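Local atomic coordinates of c-di-GMP synthase (Capnocytophaga granulosa, PDB entry 6WT9), a protein that makes the second messenger 3',3'-c-di-GMP from two GTP molecules, releasing diphosphate, in a CBASS system that defends the bacterium against phage. Residues N18-Q23 with M183-D188; Q83-T88 with F252-K257; A258-K263 with L337-I342; S268-A273 with I327-S332. All coordinates share one frame; numbering follows the deposited sequence.

Contact 1: N18-Q23 with M183-D188; sequences NPEKLQ and MGRDVD
Glu20 and Arg185 form a long, marginal salt bridge near the surface, tying the loop between helices 6-17 and 23-32 to the start of strand 185-194. The evidence is a single pair of atoms: Glu20 OE2 lies 3.7 Å from Arg185 NH2, and only 44 Å² is buried between the segments, whose nearest CA atoms, those of Glu20 and Gly184, stay 11.4 Å apart. The two side chains come from opposite directions. OE2 reaches the edge of the guanidinium, close to its plane, while the carboxylate is turned 75° from that plane. Glu20 runs out extended beyond CG, whereas Arg185 folds at chi2 (-63°), which brings NH1 back over its own turn for a weak hydrogen bond to Gly184 O at 3.5 Å. That turn contains a G1 beta bulge, in which Gly184 and Arg185 both face Asn180, and it leads into a strand of the nucleotidyltransferase sheet. On the other side, a type I turn from Asn18 to Lys21 presents Glu20. Asn18 uses both polar atoms of its amide on Leu22: OD1 accepts from Leu22 N at 3.1 Å, and ND2 donates to Leu22 O at 3.0 Å. Tyr56 OH is hydrogen-bonded to both Asn18 OD1 and Glu20 N, and Tyr95 touches the side chains of Glu20 and Arg185 alike.

Contact 2: Q83-T88 with F252-K257; sequences QGSVMT and FLKNLK
The backbones of Ser85 and Lys254 keep well apart, their CA atoms 10.9 Å from each other, and a single lysine side chain spans the gap from helix 245-259 to the short, weakly bonded helix 85-88. Gly84-Ser85, placed between strand 78-83 and that helix, fits the Gly-Ser signature of the nucleotidyltransferase fold; in this family the turn usually lies by the nucleotide triphosphate, so the lysine bond probably steadies a turn beside the active site. Gly84 has phi 126° and psi 169°, backbone angles that suit glycine, since a CB here would run into the carbonyl oxygen of Gln83. Two backbone bonds record the turn that follows: Met87 N to Gly84 O and Thr88 N to Ser85 O, both 3.1 Å. Lys254 points toward the motif and bends at chi3 (69°). On the facing side, Ser85 holds OG beside its own backbone N. Helix 268-276 flanks the lysine with Ser268 and Ile271. The ammonium also donates to Thr90 O, its stronger polar partner, and so links the loop after the motif as well as the serine. Across the two segments, Lys254 NZ donates to Ser85 OG at 3.0 Å.

Contact 3: A258-K263 with L337-I342; sequences ADSDEK and LQEVKI
Ser260 donates its hydroxyl proton to Glu339, with OG 3.0 Å from OE2. The hydroxyl comes from above the carboxylate, 63° out of its plane, and Ser260 CB follows at 3.7 Å from the same OE2, so the serine tip lies over the OE2 end of the carboxylate. A water adds a second link: it accepts from Asp261 N and donates to Glu339 OE2 at 2.8 Å. OE2 therefore receives two hydrogen bonds, one from Ser260 OG and one from the water held by Asp261 N. The other oxygen, OE1, forms a salt bridge with Lys4 near the N-terminus. With all three partners together the carboxylate is held at both oxygens, which would be expected to favour its charged form. Torsions place the two groups. Ser260 OG lies opposite the backbone N (chi1 178°) and thus beside the carbonyl carbon, while Glu339 bends at chi2, lifting its carboxylate off helix 327-347 toward the serine. The backbones are close here, the CA atoms of Ser260 and Glu339 standing 7.3 Å apart. Further out, Asp259 makes a salt bridge to Arg16 and a hydrogen bond to Tyr44, fastening the preceding turn to helices 6-17 and 40-49, and Val340 packs on Leu253 and Leu256, which brings helix 327-347 against helix 245-259. The serine hydroxyl is also held from its own backbone: Glu262 N donates to Ser260 OG at 3.1 Å and 148°, so that OG is donor and acceptor at once, as in an ST turn, here formed in the loop that follows helix 245-259.

Contact 4: S268-A273 with I327-S332; sequences SFDINA and IDKKES
The carboxylate of Asp270 is the flat group of this contact, and the end of Lys329 stands to one side of its plane. Lys329 NZ approaches Asp270 OD1 at 2.9 Å from 45° above the plane, and Lys329 CE, on the same side, is 3.2 Å from Asp270 OD2. The lysine thus lies across the oxygen end of the group instead of meeting it in plane. OD2 is hydrogen-bonded to Ser267 OG, just ahead of helix 268-276. A second flat group, the peptide carbonyl of Asp328, is used from both faces: Ser332 N arrives from one at 2.8 Å and Ser332 OG from the other at 3.0 Å. That hydroxyl also accepts from Glu265 N, tying the chain ahead of helix 268-276 to helix 327-347. The pairing joins these two helices, whose nearest CA atoms, in Asp270 and Lys329, are 9.7 Å apart. Lys329 bridges the distance by running straight beyond CG, from a chi1 of -141° that lies off the usual staggered positions. Asp270 is buried, and its two oxygens are engaged by different groups. Lys329 NZ in turn also donates to Ile321 O, so the ammonium joins a neighbouring loop as well. With the aspartate buried and the lysine partly so, and hydrogen bonds on each, the pair would be expected to stay ionised.

How the contacts relate
Contacts 2, 3 and 4 form one connected region, while contact 1 stands apart: its nearest atoms are about 7 Å from contact 2 and about 12 Å from contacts 3 and 4. Contacts 2 and 3 share helix 245-259, with centres 16 Å apart, and Leu256 CD1 meets Val340 CG2 at 3.7 Å. Contact 4, centred 13 Å from each of them, shares helix 327-347 with contact 3 and packs on contact 2 through Leu253 CB and Ile271 CG2, 3.7 Å apart. Contact 2, with its Gly-Ser turn, is probably the one nearest the nucleotide-binding side, as in relatives; contact 1 reaches the same core through its strand, and contacts 3 and 4 join helices of the helical part.

Contact 1: N18-Q23 with M183-D188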
loop_
_atom_site.group_PDB
_atom_site.type_symbol
_atom_site.label_atom_id
_atom_site.label_comp_id
_atom_site.label_asym_id
_atom_site.label_seq_id
_atom_site.Cartn_x
_atom_site.Cartn_y
_atom_site.Cartn_z
ATOM N N ASN A 18 -9.909 8.748 9.049
ATOM C CA ASN A 18 -9.832 9.969 9.850
ATOM C C ASN A 18 -10.085 9.606 11.308
ATOM O O ASN A 18 -11.121 9.964 11.882
ATOM C CB ASN A 18 -10.839 11.004 9.341
ATOM C CG ASN A 18 -10.736 12.337 10.058
ATOM O OD1 ASN A 18 -9.825 12.564 10.854
ATOM N ND2 ASN A 18 -11.676 13.229 9.773
ATOM N N PRO A 19 -9.152 8.884 11.939
ATOM C CA PRO A 19 -9.411 8.401 13.305
ATOM C C PRO A 19 -9.480 9.509 14.339
ATOM O O PRO A 19 -10.190 9.359 15.341
ATOM C CB PRO A 19 -8.230 7.456 13.571
ATOM C CG PRO A 19 -7.138 7.980 12.705
ATOM C CD PRO A 19 -7.817 8.487 11.459
ATOM N N GLU A 20 -8.765 10.613 14.136
ATOM C CA GLU A 20 -8.826 11.734 15.063
ATOM C C GLU A 20 -10.052 12.609 14.844
ATOM O O GLU A 20 -10.240 13.579 15.585
ATOM C CB GLU A 20 -7.553 12.575 14.953
ATOM C CG GLU A 20 -6.282 11.766 15.155
ATOM C CD GLU A 20 -5.034 12.624 15.189
ATOM O OE1 GLU A 20 -5.165 13.864 15.254
ATOM O OE2 GLU A 20 -3.922 12.057 15.153
ATOM N N LYS A 21 -10.881 12.285 13.848
ATOM C CA LYS A 21 -12.143 12.982 13.602
ATOM C C LYS A 21 -11.924 14.479 13.391
ATOM O O LYS A 21 -12.649 15.315 13.933
ATOM C CB LYS A 21 -13.141 12.729 14.734
ATOM C CG LYS A 21 -13.495 11.263 14.915
ATOM C CD LYS A 21 -14.309 11.038 16.177
ATOM C CE LYS A 21 -14.635 9.565 16.362
ATOM N NZ LYS A 21 -15.336 9.310 17.651
ATOM N N LEU A 22 -10.909 14.818 12.602
ATOM C CA LEU A 22 -10.650 16.211 12.266
ATOM C C LEU A 22 -11.764 16.723 11.362
ATOM O O LEU A 22 -11.999 16.170 10.282
ATOM C CB LEU A 22 -9.288 16.345 11.589
ATOM C CG LEU A 22 -8.126 15.748 12.387
ATOM C CD1 LEU A 22 -6.799 15.946 11.671
ATOM C CD2 LEU A 22 -8.077 16.342 13.788
ATOM N N GLN A 23 -12.456 17.774 11.809
ATOM C CA GLN A 23 -13.642 18.239 11.098
ATOM C C GLN A 23 -13.293 18.868 9.755
ATOM O O GLN A 23 -14.104 18.815 8.821
ATOM C CB GLN A 23 -14.417 19.229 11.968
ATOM C CG GLN A 23 -15.763 19.632 11.395
ATOM C CD GLN A 23 -16.695 18.452 11.204
ATOM O OE1 GLN A 23 -16.759 17.554 12.044
ATOM N NE2 GLN A 23 -17.421 18.446 10.092
HETATM N N MSE A 183 3.985 10.452 19.014
HETATM C CA MSE A 183 3.199 10.716 17.814
HETATM C C MSE A 183 2.121 9.666 17.579
HETATM O O MSE A 183 1.200 9.881 16.793
HETATM C CB MSE A 183 4.108 10.787 16.587
HETATM C CG MSE A 183 5.259 11.764 16.712
HETATM SE SE MSE A 183 6.259 11.905 15.047
HETATM C CE MSE A 183 4.853 12.653 13.921
ATOM N N GLY A 184 2.242 8.527 18.256
ATOM C CA GLY A 184 1.316 7.433 18.035
ATOM C C GLY A 184 1.431 6.796 16.668
ATOM O O GLY A 184 0.418 6.372 16.102
ATOM N N ARG A 185 2.641 6.721 16.119
ATOM C CA ARG A 185 2.880 6.162 14.798
ATOM C C ARG A 185 3.894 5.029 14.889
ATOM O O ARG A 185 4.770 5.024 15.760
ATOM C CB ARG A 185 3.388 7.232 13.823
ATOM C CG ARG A 185 2.444 8.407 13.621
ATOM C CD ARG A 185 1.125 7.969 13.004
ATOM N NE ARG A 185 0.307 9.109 12.601
ATOM C CZ ARG A 185 -0.542 9.744 13.404
ATOM N NH1 ARG A 185 -0.691 9.349 14.661
ATOM N NH2 ARG A 185 -1.242 10.775 12.950
ATOM N N ASP A 186 3.770 4.069 13.978
ATOM C CA ASP A 186 4.677 2.934 13.902
ATOM C C ASP A 186 5.574 3.053 12.677
ATOM O O ASP A 186 5.168 3.576 11.636
ATOM C CB ASP A 186 3.910 1.610 13.852
ATOM C CG ASP A 186 3.326 1.225 15.197
ATOM O OD1 ASP A 186 3.780 1.776 16.221
ATOM O OD2 ASP A 186 2.420 0.366 15.231
ATOM N N VAL A 187 6.803 2.566 12.818
ATOM C CA VAL A 187 7.778 2.545 11.733
ATOM C C VAL A 187 8.456 1.182 11.729
ATOM O O VAL A 187 8.916 0.708 12.774
ATOM C CB VAL A 187 8.831 3.664 11.872
ATOM C CG1 VAL A 187 9.853 3.580 10.745
ATOM C CG2 VAL A 187 8.169 5.035 11.893
ATOM N N ASP A 188 8.514 0.550 10.561
ATOM C CA ASP A 188 9.282 -0.672 10.371
ATOM C C ASP A 188 10.602 -0.331 9.692
ATOM O O ASP A 188 10.646 0.499 8.779
ATOM C CB ASP A 188 8.506 -1.692 9.537
ATOM C CG ASP A 188 7.286 -2.232 10.262
ATOM O OD1 ASP A 188 6.965 -1.714 11.352
ATOM O OD2 ASP A 188 6.651 -3.177 9.746
#

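Contact 2: Q83-T88 with F252-K257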
loop_
_atom_site.group_PDB
_atom_site.type_symbol
_atom_site.label_atom_id
_atom_site.label_comp_id
_atom_site.label_asym_id
_atom_site.label_seq_id
_atom_site.Cartn_x
_atom_site.Cartn_y
_atom_site.Cartn_z
ATOM N N GLN A 83 9.528 2.755 1.686
ATOM C CA GLN A 83 8.585 1.961 0.917
ATOM C C GLN A 83 7.297 1.847 1.720
ATOM O O GLN A 83 7.266 2.138 2.919
ATOM C CB GLN A 83 9.139 0.568 0.587
ATOM C CG GLN A 83 9.225 -0.358 1.785
ATOM C CD GLN A 83 9.711 -1.749 1.427
ATOM O OE1 GLN A 83 9.942 -2.058 0.260
ATOM N NE2 GLN A 83 9.866 -2.598 2.436
ATOM N N GLY A 84 6.238 1.425 1.051
ATOM C CA GLY A 84 4.935 1.285 1.674
ATOM C C GLY A 84 3.865 2.041 0.910
ATOM O O GLY A 84 4.134 2.834 0.012
ATOM N N SER A 85 2.617 1.769 1.305
ATOM C CA SER A 85 1.472 2.410 0.665
ATOM C C SER A 85 1.525 3.928 0.794
ATOM O O SER A 85 0.987 4.643 -0.061
ATOM C CB SER A 85 0.175 1.872 1.268
ATOM O OG SER A 85 0.077 0.470 1.098
ATOM N N VAL A 86 2.164 4.437 1.850
ATOM C CA VAL A 86 2.265 5.881 2.044
ATOM C C VAL A 86 2.999 6.532 0.877
ATOM O O VAL A 86 2.627 7.619 0.417
ATOM C CB VAL A 86 2.947 6.187 3.391
ATOM C CG1 VAL A 86 3.406 7.635 3.457
ATOM C CG2 VAL A 86 2.000 5.880 4.540
HETATM N N MSE A 87 4.036 5.873 0.370
HETATM C CA MSE A 87 4.845 6.429 -0.710
HETATM C C MSE A 87 4.098 6.504 -2.044
HETATM O O MSE A 87 4.500 7.241 -2.943
HETATM C CB MSE A 87 6.127 5.613 -0.874
HETATM C CG MSE A 87 7.005 5.621 0.364
HETATM SE SE MSE A 87 7.306 7.438 1.007
HETATM C CE MSE A 87 8.205 8.158 -0.565
ATOM N N THR A 88 3.016 5.736 -2.175
ATOM C CA THR A 88 2.127 5.844 -3.324
ATOM C C THR A 88 0.780 6.456 -2.969
ATOM O O THR A 88 -0.096 6.530 -3.836
ATOM C CB THR A 88 1.905 4.471 -3.974
ATOM O OG1 THR A 88 1.551 3.511 -2.971
ATOM C CG2 THR A 88 3.160 4.010 -4.701
ATOM N N PHE A 252 -9.927 1.726 -3.234
ATOM C CA PHE A 252 -11.274 1.166 -3.180
ATOM C C PHE A 252 -11.235 -0.331 -2.897
ATOM O O PHE A 252 -11.907 -0.821 -1.981
ATOM C CB PHE A 252 -11.996 1.458 -4.497
ATOM C CG PHE A 252 -13.401 0.933 -4.560
ATOM C CD1 PHE A 252 -14.436 1.611 -3.937
ATOM C CD2 PHE A 252 -13.692 -0.219 -5.270
ATOM C CE1 PHE A 252 -15.733 1.139 -4.008
ATOM C CE2 PHE A 252 -14.987 -0.696 -5.345
ATOM C CZ PHE A 252 -16.009 -0.017 -4.711
ATOM N N LEU A 253 -10.443 -1.075 -3.674
ATOM C CA LEU A 253 -10.353 -2.519 -3.475
ATOM C C LEU A 253 -9.808 -2.856 -2.093
ATOM O O LEU A 253 -10.282 -3.797 -1.444
ATOM C CB LEU A 253 -9.476 -3.146 -4.559
ATOM C CG LEU A 253 -10.047 -3.171 -5.976
ATOM C CD1 LEU A 253 -9.149 -3.988 -6.891
ATOM C CD2 LEU A 253 -11.462 -3.725 -5.976
ATOM N N LYS A 254 -8.811 -2.102 -1.626
ATOM C CA LYS A 254 -8.254 -2.358 -0.302
ATOM C C LYS A 254 -9.285 -2.117 0.793
ATOM O O LYS A 254 -9.287 -2.821 1.809
ATOM C CB LYS A 254 -7.012 -1.491 -0.079
ATOM C CG LYS A 254 -5.862 -1.824 -1.022
ATOM C CD LYS A 254 -4.750 -0.782 -0.972
ATOM C CE LYS A 254 -3.995 -0.813 0.345
ATOM N NZ LYS A 254 -2.830 0.122 0.330
ATOM N N ASN A 255 -10.174 -1.142 0.602
ATOM C CA ASN A 255 -11.224 -0.904 1.586
ATOM C C ASN A 255 -12.295 -1.988 1.528
ATOM O O ASN A 255 -12.838 -2.385 2.566
ATOM C CB ASN A 255 -11.833 0.481 1.382
ATOM C CG ASN A 255 -11.077 1.559 2.133
ATOM O OD1 ASN A 255 -10.820 1.427 3.330
ATOM N ND2 ASN A 255 -10.707 2.626 1.434
ATOM N N LEU A 256 -12.617 -2.477 0.326
ATOM C CA LEU A 256 -13.522 -3.618 0.221
ATOM C C LEU A 256 -12.928 -4.855 0.882
ATOM O O LEU A 256 -13.664 -5.673 1.446
ATOM C CB LEU A 256 -13.851 -3.915 -1.241
ATOM C CG LEU A 256 -14.683 -2.888 -2.008
ATOM C CD1 LEU A 256 -15.211 -3.515 -3.286
ATOM C CD2 LEU A 256 -15.821 -2.357 -1.154
ATOM N N LYS A 257 -11.604 -5.004 0.822
ATOM C CA LYS A 257 -10.946 -6.113 1.504
ATOM C C LYS A 257 -11.084 -5.988 3.017
ATOM O O LYS A 257 -11.405 -6.964 3.706
ATOM C CB LYS A 257 -9.473 -6.166 1.095
ATOM C CG LYS A 257 -8.614 -7.090 1.938
ATOM C CD LYS A 257 -7.147 -6.940 1.569
ATOM C CE LYS A 257 -6.252 -7.737 2.503
ATOM N NZ LYS A 257 -4.816 -7.589 2.140
#

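Contact 3: A258-K263 with L337-I342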
loop_
_atom_site.group_PDB
_atom_site.type_symbol
_atom_site.label_atom_id
_atom_site.label_comp_id
_atom_site.label_asym_id
_atom_site.label_seq_id
_atom_site.Cartn_x
_atom_site.Cartn_y
_atom_site.Cartn_z
ATOM N N ALA A 258 -10.853 -4.786 3.552
ATOM C CA ALA A 258 -10.912 -4.592 4.996
ATOM C C ALA A 258 -12.333 -4.711 5.531
ATOM O O ALA A 258 -12.526 -5.072 6.698
ATOM C CB ALA A 258 -10.322 -3.232 5.369
ATOM N N ASP A 259 -13.335 -4.414 4.706
ATOM C CA ASP A 259 -14.726 -4.440 5.136
ATOM C C ASP A 259 -15.440 -5.737 4.783
ATOM O O ASP A 259 -16.625 -5.882 5.103
ATOM C CB ASP A 259 -15.485 -3.254 4.535
ATOM C CG ASP A 259 -15.114 -1.940 5.189
ATOM O OD1 ASP A 259 -14.754 -1.959 6.383
ATOM O OD2 ASP A 259 -15.183 -0.891 4.515
ATOM N N SER A 260 -14.758 -6.680 4.141
ATOM C CA SER A 260 -15.382 -7.940 3.768
ATOM C C SER A 260 -15.427 -8.889 4.957
ATOM O O SER A 260 -14.456 -9.011 5.708
ATOM C CB SER A 260 -14.620 -8.589 2.612
ATOM O OG SER A 260 -15.182 -9.844 2.271
ATOM N N ASP A 261 -16.567 -9.562 5.128
ATOM C CA ASP A 261 -16.658 -10.602 6.146
ATOM C C ASP A 261 -15.942 -11.880 5.737
ATOM O O ASP A 261 -15.783 -12.777 6.572
ATOM C CB ASP A 261 -18.121 -10.903 6.471
ATOM C CG ASP A 261 -18.683 -9.973 7.527
ATOM O OD1 ASP A 261 -17.914 -9.552 8.418
ATOM O OD2 ASP A 261 -19.891 -9.663 7.468
ATOM N N GLU A 262 -15.516 -11.986 4.484
ATOM C CA GLU A 262 -14.677 -13.081 4.033
ATOM C C GLU A 262 -13.208 -12.719 4.218
ATOM O O GLU A 262 -12.845 -11.550 4.373
ATOM C CB GLU A 262 -14.959 -13.406 2.567
ATOM C CG GLU A 262 -16.419 -13.698 2.268
ATOM C CD GLU A 262 -16.816 -15.121 2.615
ATOM O OE1 GLU A 262 -15.941 -15.897 3.054
ATOM O OE2 GLU A 262 -18.004 -15.465 2.442
ATOM N N LYS A 263 -12.359 -13.741 4.203
ATOM C CA LYS A 263 -10.919 -13.557 4.373
ATOM C C LYS A 263 -10.291 -13.474 2.984
ATOM O O LYS A 263 -9.890 -14.480 2.399
ATOM C CB LYS A 263 -10.321 -14.680 5.211
ATOM C CG LYS A 263 -10.743 -14.634 6.672
ATOM C CD LYS A 263 -10.029 -15.690 7.499
ATOM C CE LYS A 263 -10.386 -17.091 7.035
ATOM N NZ LYS A 263 -9.747 -18.133 7.886
ATOM N N LEU A 337 -14.292 -10.366 -6.110
ATOM C CA LEU A 337 -15.246 -10.129 -7.189
ATOM C C LEU A 337 -16.676 -10.076 -6.661
ATOM O O LEU A 337 -17.498 -9.293 -7.153
ATOM C CB LEU A 337 -15.105 -11.215 -8.253
ATOM C CG LEU A 337 -16.089 -11.176 -9.422
ATOM C CD1 LEU A 337 -16.004 -9.843 -10.149
ATOM C CD2 LEU A 337 -15.819 -12.329 -10.372
ATOM N N GLN A 338 -16.990 -10.905 -5.660
ATOM C CA GLN A 338 -18.311 -10.846 -5.038
ATOM C C GLN A 338 -18.574 -9.472 -4.436
ATOM O O GLN A 338 -19.655 -8.901 -4.618
ATOM C CB GLN A 338 -18.440 -11.922 -3.958
ATOM C CG GLN A 338 -17.933 -13.299 -4.353
ATOM C CD GLN A 338 -18.861 -14.026 -5.303
ATOM O OE1 GLN A 338 -19.976 -13.574 -5.571
ATOM N NE2 GLN A 338 -18.407 -15.165 -5.817
ATOM N N GLU A 339 -17.591 -8.923 -3.717
ATOM C CA GLU A 339 -17.774 -7.625 -3.077
ATOM C C GLU A 339 -17.986 -6.522 -4.108
ATOM O O GLU A 339 -18.860 -5.665 -3.938
ATOM C CB GLU A 339 -16.571 -7.308 -2.189
ATOM C CG GLU A 339 -16.315 -8.340 -1.098
ATOM C CD GLU A 339 -17.390 -8.342 -0.028
ATOM O OE1 GLU A 339 -18.027 -7.288 0.180
ATOM O OE2 GLU A 339 -17.599 -9.399 0.604
ATOM N N VAL A 340 -17.192 -6.525 -5.180
ATOM C CA VAL A 340 -17.357 -5.519 -6.225
ATOM C C VAL A 340 -18.709 -5.682 -6.908
ATOM O O VAL A 340 -19.399 -4.695 -7.194
ATOM C CB VAL A 340 -16.200 -5.603 -7.235
ATOM C CG1 VAL A 340 -16.409 -4.607 -8.368
ATOM C CG2 VAL A 340 -14.873 -5.353 -6.536
ATOM N N LYS A 341 -19.108 -6.929 -7.172
ATOM C CA LYS A 341 -20.410 -7.188 -7.776
ATOM C C LYS A 341 -21.539 -6.648 -6.907
ATOM O O LYS A 341 -22.523 -6.101 -7.423
ATOM C CB LYS A 341 -20.576 -8.691 -8.015
ATOM C CG LYS A 341 -21.946 -9.110 -8.513
ATOM C CD LYS A 341 -22.051 -10.625 -8.617
ATOM C CE LYS A 341 -21.438 -11.148 -9.906
ATOM N NZ LYS A 341 -22.286 -10.832 -11.093
ATOM N N ILE A 342 -21.411 -6.780 -5.585
ATOM C CA ILE A 342 -22.439 -6.273 -4.680
ATOM C C ILE A 342 -22.506 -4.752 -4.745
ATOM O O ILE A 342 -23.589 -4.168 -4.859
ATOM C CB ILE A 342 -22.181 -6.764 -3.244
ATOM C CG1 ILE A 342 -22.418 -8.272 -3.144
ATOM C CG2 ILE A 342 -23.062 -6.011 -2.256
ATOM C CD1 ILE A 342 -22.133 -8.841 -1.768
HETATM O O HOH W 1 -18.664 -9.181 3.168
#

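Contact 4: S268-A273 with I327-S332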
loop_
_atom_site.group_PDB
_atom_site.type_symbol
_atom_site.label_atom_id
_atom_site.label_comp_id
_atom_site.label_asym_id
_atom_site.label_seq_id
_atom_site.Cartn_x
_atom_site.Cartn_y
_atom_site.Cartn_z
ATOM N N SER A 268 -1.534 -5.931 -0.631
ATOM C CA SER A 268 -1.509 -4.689 -1.396
ATOM C C SER A 268 -0.670 -4.848 -2.654
ATOM O O SER A 268 -0.991 -4.266 -3.697
ATOM C CB SER A 268 -0.968 -3.549 -0.532
ATOM O OG SER A 268 -1.676 -3.463 0.693
ATOM N N PHE A 269 0.406 -5.633 -2.565
ATOM C CA PHE A 269 1.186 -6.018 -3.737
ATOM C C PHE A 269 0.287 -6.576 -4.836
ATOM O O PHE A 269 0.397 -6.187 -6.004
ATOM C CB PHE A 269 2.235 -7.049 -3.307
ATOM C CG PHE A 269 3.283 -7.343 -4.340
ATOM C CD1 PHE A 269 4.436 -6.577 -4.413
ATOM C CD2 PHE A 269 3.136 -8.411 -5.210
ATOM C CE1 PHE A 269 5.412 -6.854 -5.350
ATOM C CE2 PHE A 269 4.110 -8.694 -6.148
ATOM C CZ PHE A 269 5.251 -7.915 -6.216
ATOM N N ASP A 270 -0.626 -7.479 -4.471
ATOM C CA ASP A 270 -1.513 -8.086 -5.458
ATOM C C ASP A 270 -2.553 -7.091 -5.960
ATOM O O ASP A 270 -2.847 -7.047 -7.161
ATOM C CB ASP A 270 -2.201 -9.316 -4.859
ATOM C CG ASP A 270 -1.214 -10.310 -4.280
ATOM O OD1 ASP A 270 -0.206 -10.615 -4.953
ATOM O OD2 ASP A 270 -1.447 -10.782 -3.146
ATOM N N ILE A 271 -3.128 -6.293 -5.058
ATOM C CA ILE A 271 -4.161 -5.347 -5.462
ATOM C C ILE A 271 -3.580 -4.275 -6.376
ATOM O O ILE A 271 -4.220 -3.856 -7.348
ATOM C CB ILE A 271 -4.841 -4.742 -4.221
ATOM C CG1 ILE A 271 -5.602 -5.828 -3.459
ATOM C CG2 ILE A 271 -5.779 -3.605 -4.613
ATOM C CD1 ILE A 271 -6.213 -5.356 -2.160
ATOM N N ASN A 272 -2.359 -3.817 -6.084
ATOM C CA ASN A 272 -1.686 -2.874 -6.975
ATOM C C ASN A 272 -1.558 -3.447 -8.381
ATOM O O ASN A 272 -1.878 -2.777 -9.370
ATOM C CB ASN A 272 -0.303 -2.515 -6.427
ATOM C CG ASN A 272 -0.366 -1.759 -5.118
ATOM O OD1 ASN A 272 -1.398 -1.194 -4.761
ATOM N ND2 ASN A 272 0.746 -1.741 -4.394
ATOM N N ALA A 273 -1.096 -4.696 -8.487
ATOM C CA ALA A 273 -0.863 -5.296 -9.797
ATOM C C ALA A 273 -2.161 -5.464 -10.574
ATOM O O ALA A 273 -2.188 -5.284 -11.798
ATOM C CB ALA A 273 -0.159 -6.642 -9.636
ATOM N N ILE A 327 -4.098 -21.935 -5.036
ATOM C CA ILE A 327 -5.523 -21.971 -5.349
ATOM C C ILE A 327 -6.319 -21.059 -4.418
ATOM O O ILE A 327 -7.344 -20.497 -4.824
ATOM C CB ILE A 327 -6.037 -23.421 -5.306
ATOM C CG1 ILE A 327 -7.514 -23.488 -5.707
ATOM C CG2 ILE A 327 -5.815 -24.033 -3.928
ATOM C CD1 ILE A 327 -8.083 -24.891 -5.720
ATOM N N ASP A 328 -5.870 -20.880 -3.173
ATOM C CA ASP A 328 -6.597 -20.018 -2.246
ATOM C C ASP A 328 -6.506 -18.553 -2.652
ATOM O O ASP A 328 -7.398 -17.764 -2.318
ATOM C CB ASP A 328 -6.072 -20.205 -0.824
ATOM C CG ASP A 328 -6.449 -21.551 -0.238
ATOM O OD1 ASP A 328 -5.989 -22.581 -0.773
ATOM O OD2 ASP A 328 -7.199 -21.577 0.761
ATOM N N LYS A 329 -5.440 -18.170 -3.359
ATOM C CA LYS A 329 -5.335 -16.802 -3.850
ATOM C C LYS A 329 -6.404 -16.516 -4.899
ATOM O O LYS A 329 -7.029 -15.449 -4.884
ATOM C CB LYS A 329 -3.940 -16.559 -4.422
ATOM C CG LYS A 329 -3.366 -15.194 -4.105
ATOM C CD LYS A 329 -1.959 -15.064 -4.656
ATOM C CE LYS A 329 -1.330 -13.749 -4.248
ATOM N NZ LYS A 329 -0.008 -13.536 -4.899
ATOM N N LYS A 330 -6.631 -17.461 -5.816
ATOM C CA LYS A 330 -7.686 -17.287 -6.808
ATOM C C LYS A 330 -9.060 -17.288 -6.151
ATOM O O LYS A 330 -9.962 -16.563 -6.586
ATOM C CB LYS A 330 -7.591 -18.380 -7.872
ATOM C CG LYS A 330 -6.298 -18.345 -8.665
ATOM C CD LYS A 330 -6.244 -19.457 -9.698
ATOM C CE LYS A 330 -4.926 -19.433 -10.456
ATOM N NZ LYS A 330 -4.848 -20.514 -11.476
ATOM N N GLU A 331 -9.238 -18.094 -5.102
ATOM C CA GLU A 331 -10.487 -18.050 -4.348
ATOM C C GLU A 331 -10.653 -16.706 -3.651
ATOM O O GLU A 331 -11.774 -16.193 -3.529
ATOM C CB GLU A 331 -10.535 -19.193 -3.336
ATOM C CG GLU A 331 -11.920 -19.462 -2.779
ATOM C CD GLU A 331 -12.883 -19.971 -3.838
ATOM O OE1 GLU A 331 -12.433 -20.678 -4.766
ATOM O OE2 GLU A 331 -14.089 -19.659 -3.747
ATOM N N SER A 332 -9.547 -16.120 -3.189
ATOM C CA SER A 332 -9.603 -14.767 -2.643
ATOM C C SER A 332 -9.955 -13.752 -3.724
ATOM O O SER A 332 -10.687 -12.790 -3.466
ATOM C CB SER A 332 -8.270 -14.413 -1.983
ATOM O OG SER A 332 -8.018 -15.250 -0.868
#